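Local coordinates for cellulose biosynthesis protein BcsG (Salmonella typhimurium LT2, PDB 5OLT) that is required for cellulose biosynthesis and carries a zinc-binding extramembrane domain of the alkaline phosphatase family, at residues F59-D73 with R257-L271. Residues are numbered along the deposited sequence; the frame is centred on the assembly and turned at random. Where two conformers were deposited one is given.
With ZN (zinc ion), chain B.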
loop_
_atom_site.group_PDB
_atom_site.type_symbol
_atom_site.label_atom_id
_atom_site.label_comp_id
_atom_site.label_asym_id
_atom_site.label_seq_id
_atom_site.Cartn_x
_atom_site.Cartn_y
_atom_site.Cartn_z
ATOM N N PHE A 59 -15.354 5.141 13.063
ATOM C CA PHE A 59 -14.072 4.515 13.361
ATOM C C PHE A 59 -12.983 5.334 12.682
ATOM O O PHE A 59 -13.294 6.230 11.877
ATOM C CB PHE A 59 -14.048 3.056 12.868
ATOM C CG PHE A 59 -14.017 2.902 11.356
ATOM C CD1 PHE A 59 -15.192 3.009 10.597
ATOM C CD2 PHE A 59 -12.798 2.681 10.687
ATOM C CE1 PHE A 59 -15.159 2.867 9.214
ATOM C CE2 PHE A 59 -12.781 2.511 9.294
ATOM C CZ PHE A 59 -13.965 2.611 8.554
ATOM N N ASP A 60 -11.728 5.017 13.004
ATOM C CA ASP A 60 -10.569 5.664 12.388
ATOM C C ASP A 60 -9.838 4.716 11.449
ATOM O O ASP A 60 -9.633 3.538 11.785
ATOM C CB ASP A 60 -9.580 6.142 13.453
ATOM C CG ASP A 60 -10.163 7.142 14.398
ATOM O OD1 ASP A 60 -10.919 8.014 13.930
ATOM O OD2 ASP A 60 -9.832 7.078 15.625
ATOM N N LEU A 61 -9.498 5.211 10.256
ATOM C CA LEU A 61 -8.617 4.506 9.306
ATOM C C LEU A 61 -7.211 5.076 9.434
ATOM O O LEU A 61 -7.030 6.301 9.410
ATOM C CB LEU A 61 -9.121 4.678 7.852
ATOM C CG LEU A 61 -8.148 4.164 6.781
ATOM C CD1 LEU A 61 -8.048 2.651 6.818
ATOM C CD2 LEU A 61 -8.579 4.570 5.375
ATOM N N LEU A 62 -6.223 4.198 9.590
ATOM C CA LEU A 62 -4.815 4.676 9.659
ATOM C C LEU A 62 -4.037 3.889 8.615
ATOM O O LEU A 62 -3.965 2.660 8.700
ATOM C CB LEU A 62 -4.264 4.413 11.065
ATOM C CG LEU A 62 -2.780 4.651 11.260
ATOM C CD1 LEU A 62 -2.372 6.077 10.940
ATOM C CD2 LEU A 62 -2.390 4.276 12.686
ATOM N N VAL A 63 -3.514 4.587 7.603
ATOM C CA VAL A 63 -2.729 3.942 6.545
ATOM C C VAL A 63 -1.259 4.236 6.816
ATOM O O VAL A 63 -0.847 5.409 6.889
ATOM C CB VAL A 63 -3.146 4.468 5.152
ATOM C CG1 VAL A 63 -2.268 3.880 4.051
ATOM C CG2 VAL A 63 -4.597 4.165 4.884
ATOM N N ILE A 64 -0.473 3.171 6.994
ATOM C CA ILE A 64 0.931 3.270 7.378
ATOM C C ILE A 64 1.743 2.883 6.132
ATOM O O ILE A 64 1.796 1.700 5.753
ATOM C CB ILE A 64 1.219 2.312 8.575
ATOM C CG1 ILE A 64 0.391 2.752 9.798
ATOM C CG2 ILE A 64 2.713 2.265 8.884
ATOM C CD1 ILE A 64 0.561 1.856 11.001
ATOM N N ASN A 65 2.341 3.884 5.461
ATOM C CA ASN A 65 2.979 3.709 4.169
ATOM C C ASN A 65 4.490 3.782 4.380
ATOM O O ASN A 65 5.022 4.817 4.771
ATOM C CB ASN A 65 2.442 4.824 3.247
ATOM C CG ASN A 65 2.957 4.741 1.839
ATOM O OD1 ASN A 65 2.978 3.658 1.203
ATOM N ND2 ASN A 65 3.344 5.885 1.311
ATOM N N ILE A 66 5.158 2.647 4.191
ATOM C CA ILE A 66 6.550 2.486 4.627
ATOM C C ILE A 66 7.493 2.454 3.445
ATOM O O ILE A 66 7.365 1.596 2.567
ATOM C CB ILE A 66 6.719 1.177 5.437
ATOM C CG1 ILE A 66 5.787 1.178 6.665
ATOM C CG2 ILE A 66 8.194 0.956 5.834
ATOM C CD1 ILE A 66 5.703 -0.162 7.374
ATOM N N CYS A 67 8.451 3.380 3.431
ATOM C CA CYS A 67 9.472 3.391 2.377
ATOM C C CYS A 67 10.406 2.182 2.526
ATOM O O CYS A 67 10.786 1.834 3.643
ATOM C CB CYS A 67 10.258 4.718 2.472
ATOM S SG CYS A 67 11.562 4.955 1.214
ATOM N N SER A 68 10.802 1.582 1.391
ATOM C CA SER A 68 11.960 0.671 1.372
ATOM C C SER A 68 11.760 -0.612 2.195
ATOM O O SER A 68 12.634 -0.986 2.989
ATOM C CB SER A 68 13.252 1.405 1.784
ATOM O OG SER A 68 13.507 2.476 0.881
ATOM N N LEU A 69 10.646 -1.309 1.936
ATOM C CA LEU A 69 10.304 -2.551 2.622
ATOM C C LEU A 69 9.584 -3.459 1.631
ATOM O O LEU A 69 8.408 -3.227 1.323
ATOM C CB LEU A 69 9.416 -2.243 3.846
ATOM C CG LEU A 69 8.940 -3.508 4.596
ATOM C CD1 LEU A 69 10.119 -4.281 5.136
ATOM C CD2 LEU A 69 8.016 -3.056 5.736
ATOM N N SER A 70 10.264 -4.514 1.190
ATOM C CA SER A 70 9.630 -5.590 0.387
ATOM C C SER A 70 9.766 -6.931 1.093
ATOM O O SER A 70 10.543 -7.070 2.048
ATOM C CB SER A 70 10.292 -5.680 -0.989
ATOM O OG SER A 70 11.633 -6.154 -0.830
ATOM N N TRP A 71 9.039 -7.932 0.607
ATOM C CA TRP A 71 9.244 -9.273 1.154
ATOM C C TRP A 71 10.673 -9.737 0.998
ATOM O O TRP A 71 11.192 -10.387 1.915
ATOM C CB TRP A 71 8.308 -10.298 0.531
ATOM C CG TRP A 71 6.896 -10.252 1.066
ATOM C CD1 TRP A 71 5.738 -10.032 0.331
ATOM C CD2 TRP A 71 6.445 -10.526 2.411
ATOM N NE1 TRP A 71 4.620 -10.128 1.128
ATOM C CE2 TRP A 71 5.015 -10.412 2.416
ATOM C CE3 TRP A 71 7.106 -10.823 3.616
ATOM C CZ2 TRP A 71 4.243 -10.615 3.586
ATOM C CZ3 TRP A 71 6.343 -10.969 4.784
ATOM C CH2 TRP A 71 4.926 -10.870 4.758
ATOM N N SER A 72 11.322 -9.436 -0.145
ATOM C CA SER A 72 12.705 -9.796 -0.339
ATOM C C SER A 72 13.602 -9.175 0.751
ATOM O O SER A 72 14.538 -9.811 1.240
ATOM C CB SER A 72 13.148 -9.327 -1.710
ATOM O OG SER A 72 14.483 -9.676 -1.928
ATOM N N ASP A 73 13.321 -7.921 1.112
ATOM C CA ASP A 73 14.104 -7.282 2.159
ATOM C C ASP A 73 13.890 -7.975 3.508
ATOM O O ASP A 73 14.854 -8.167 4.246
ATOM C CB ASP A 73 13.718 -5.819 2.348
ATOM C CG ASP A 73 13.878 -4.946 1.103
ATOM O OD1 ASP A 73 14.748 -5.220 0.237
ATOM O OD2 ASP A 73 13.126 -3.934 1.051
ATOM N N ARG A 257 -10.461 1.731 21.103
ATOM C CA ARG A 257 -10.940 2.464 19.934
ATOM C C ARG A 257 -11.153 1.538 18.734
ATOM O O ARG A 257 -10.450 0.540 18.544
ATOM C CB ARG A 257 -9.962 3.578 19.565
ATOM C CG ARG A 257 -9.778 4.650 20.645
ATOM C CD ARG A 257 -8.954 5.796 20.097
ATOM N NE ARG A 257 -9.622 6.501 19.007
ATOM C CZ ARG A 257 -10.680 7.311 19.129
ATOM N NH1 ARG A 257 -11.235 7.549 20.308
ATOM N NH2 ARG A 257 -11.183 7.908 18.061
ATOM N N LYS A 258 -12.146 1.897 17.914
ATOM C CA LYS A 258 -12.392 1.189 16.650
ATOM C C LYS A 258 -11.457 1.786 15.593
ATOM O O LYS A 258 -11.571 2.958 15.235
ATOM C CB LYS A 258 -13.850 1.354 16.227
ATOM C CG LYS A 258 -14.817 0.654 17.185
ATOM C CD LYS A 258 -16.254 0.998 16.865
ATOM C CE LYS A 258 -17.239 0.252 17.783
ATOM N NZ LYS A 258 -17.126 0.602 19.243
ATOM N N VAL A 259 -10.517 0.962 15.120
ATOM C CA VAL A 259 -9.496 1.413 14.182
ATOM C C VAL A 259 -9.264 0.348 13.138
ATOM O O VAL A 259 -9.148 -0.828 13.447
ATOM C CB VAL A 259 -8.162 1.771 14.873
ATOM C CG1 VAL A 259 -7.166 2.383 13.855
ATOM C CG2 VAL A 259 -8.339 2.765 16.019
ATOM N N MET A 260 -9.165 0.794 11.887
ATOM C CA MET A 260 -8.712 -0.055 10.795
ATOM C C MET A 260 -7.316 0.401 10.435
ATOM O O MET A 260 -7.152 1.537 10.018
ATOM C CB MET A 260 -9.649 0.074 9.594
ATOM C CG MET A 260 -9.222 -0.765 8.392
ATOM S SD MET A 260 -10.400 -0.546 7.058
ATOM C CE MET A 260 -9.727 -1.620 5.806
ATOM N N VAL A 261 -6.330 -0.471 10.610
ATOM C CA VAL A 261 -4.919 -0.151 10.292
ATOM C C VAL A 261 -4.529 -0.902 9.035
ATOM O O VAL A 261 -4.745 -2.104 8.925
ATOM C CB VAL A 261 -3.968 -0.514 11.443
ATOM C CG1 VAL A 261 -2.524 -0.236 11.020
ATOM C CG2 VAL A 261 -4.336 0.309 12.681
ATOM N N VAL A 262 -4.030 -0.167 8.039
ATOM C CA VAL A 262 -3.530 -0.752 6.796
ATOM C C VAL A 262 -2.046 -0.443 6.721
ATOM O O VAL A 262 -1.671 0.735 6.778
ATOM C CB VAL A 262 -4.227 -0.164 5.561
ATOM C CG1 VAL A 262 -3.630 -0.792 4.292
ATOM C CG2 VAL A 262 -5.728 -0.401 5.666
ATOM N N VAL A 263 -1.216 -1.477 6.626
ATOM C CA VAL A 263 0.210 -1.287 6.443
ATOM C C VAL A 263 0.492 -1.603 4.982
ATOM O O VAL A 263 0.193 -2.721 4.534
ATOM C CB VAL A 263 1.013 -2.239 7.352
ATOM C CG1 VAL A 263 2.508 -2.186 6.986
ATOM C CG2 VAL A 263 0.784 -1.833 8.786
ATOM N N VAL A 264 1.073 -0.666 4.228
ATOM C CA VAL A 264 1.344 -0.917 2.800
ATOM C C VAL A 264 2.628 -0.201 2.423
ATOM O O VAL A 264 2.700 1.045 2.417
ATOM C CB VAL A 264 0.156 -0.493 1.919
ATOM C CG1 VAL A 264 -0.331 0.896 2.303
ATOM C CG2 VAL A 264 0.422 -0.636 0.412
ATOM N N PRO A 265 3.674 -0.974 2.208
ATOM C CA PRO A 265 4.955 -0.346 1.818
ATOM C C PRO A 265 4.877 0.285 0.438
ATOM O O PRO A 265 4.073 -0.110 -0.405
ATOM C CB PRO A 265 5.942 -1.503 1.804
ATOM C CG PRO A 265 5.296 -2.531 2.699
ATOM C CD PRO A 265 3.823 -2.422 2.437
ATOM N N GLU A 266 5.728 1.290 0.248
ATOM C CA GLU A 266 5.811 1.967 -1.059
ATOM C C GLU A 266 6.470 1.101 -2.117
ATOM O O GLU A 266 6.087 1.147 -3.293
ATOM C CB GLU A 266 6.742 3.172 -0.939
ATOM C CG GLU A 266 6.368 4.300 0.013
ATOM C CD GLU A 266 7.527 5.270 0.123
ATOM O OE1 GLU A 266 8.533 5.046 -0.596
ATOM O OE2 GLU A 266 7.449 6.222 0.911
ATOM N N HIS A 267 7.540 0.397 -1.717
ATOM C CA HIS A 267 8.466 -0.325 -2.629
ATOM C C HIS A 267 9.576 -0.830 -1.734
ATOM O O HIS A 267 9.755 -0.322 -0.599
ATOM C CB HIS A 267 9.108 0.650 -3.696
ATOM C CG HIS A 267 9.891 1.773 -3.071
ATOM N ND1 HIS A 267 11.171 1.599 -2.578
ATOM C CD2 HIS A 267 9.536 3.047 -2.774
ATOM C CE1 HIS A 267 11.562 2.718 -1.975
ATOM N NE2 HIS A 267 10.598 3.621 -2.098
ATOM N N GLY A 268 10.344 -1.776 -2.249
ATOM C CA GLY A 268 11.459 -2.309 -1.497
ATOM C C GLY A 268 12.691 -1.435 -1.453
ATOM O O GLY A 268 12.855 -0.499 -2.236
ATOM N N GLY A 269 13.599 -1.782 -0.545
ATOM C CA GLY A 269 14.879 -1.058 -0.409
ATOM C C GLY A 269 16.016 -1.632 -1.220
ATOM O O GLY A 269 17.123 -1.123 -1.175
ATOM N N ALA A 270 15.728 -2.696 -1.974
ATOM C CA ALA A 270 16.738 -3.358 -2.812
ATOM C C ALA A 270 17.903 -3.832 -1.907
ATOM O O ALA A 270 19.075 -3.750 -2.271
ATOM C CB ALA A 270 17.219 -2.446 -3.962
ATOM N N LEU A 271 17.574 -4.355 -0.723
ATOM C CA LEU A 271 18.629 -4.853 0.175
ATOM C C LEU A 271 19.481 -5.951 -0.494
ATOM O O LEU A 271 20.732 -5.900 -0.439
ATOM C CB LEU A 271 18.005 -5.345 1.491
ATOM C CG LEU A 271 18.937 -5.829 2.582
ATOM C CD1 LEU A 271 19.949 -4.768 3.028
ATOM C CD2 LEU A 271 18.110 -6.336 3.753
HETATM ZN ZN ZN B . 10.434 5.212 -0.752
HETATM O O HOH W 1 -12.032 5.136 16.749
HETATM O O HOH W 2 13.605 -4.746 -2.218
HETATM O O HOH W 3 12.681 5.969 -1.543
#
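Asp-73 OD2 is gripped by two backbone amides: Gly-269 N meets its syn lone pair almost straight at 2.7 Å, while Ser-70 N comes from above the carboxylate plane. Asp-73 OD1 accepts from Leu-271 N at 3.1 Å, also from above that plane, and from a water that links it to Ala-270 N. Because Asp-73 N bonds back to Ser-70 OG, the same carboxylate closes a capping box at the start of helix 71-76 and ties the loop 269-271 to it.

This clasp lies just beyond a zinc site, illustrating how adjacent parallel strands deliver ligands from their C-terminal ends. Zinc is bound by Cys-67 SG at 2.3 Å, Glu-266 OE1 at 1.9 Å and His-267 NE2 at 2.1 Å, with a water and Ser-102 completing the set. Cys-67 SG lies anti to its own N (chi1 -179°), which carries the sulfur to the metal. In the second shell, His-267 ND1 donates to Gly-268 O, nearly in the ring plane, helping to fix the imidazole's rotation, and Asn-215 ND2 is hydrogen-bonded to Glu-266 OE2.

Upstream, regular parallel pairing runs from Asp-60/Val-259 to Ile-64/Val-263. Ile-64 CD1 reaches Val-261 CG1 at 3.7 Å on one face; on the other, Leu-61 lies alongside Met-260, both pointing the same way. At the far end Arg-257 NH2 makes a salt bridge of 2.9 Å to Asp-60 OD2, the two flat groups only 22° from coplanar, while Asp-60 OD1 is hydrogen-bonded to Ser-210 OG.

The paired strands are central in a mixed sheet: 210-216 flanks 60-66, and 291-299 runs antiparallel beside 259-265. Helix 102-110 packs over Val-63 and Val-264, whereas helix 234-255 covers Val-261 on the other face.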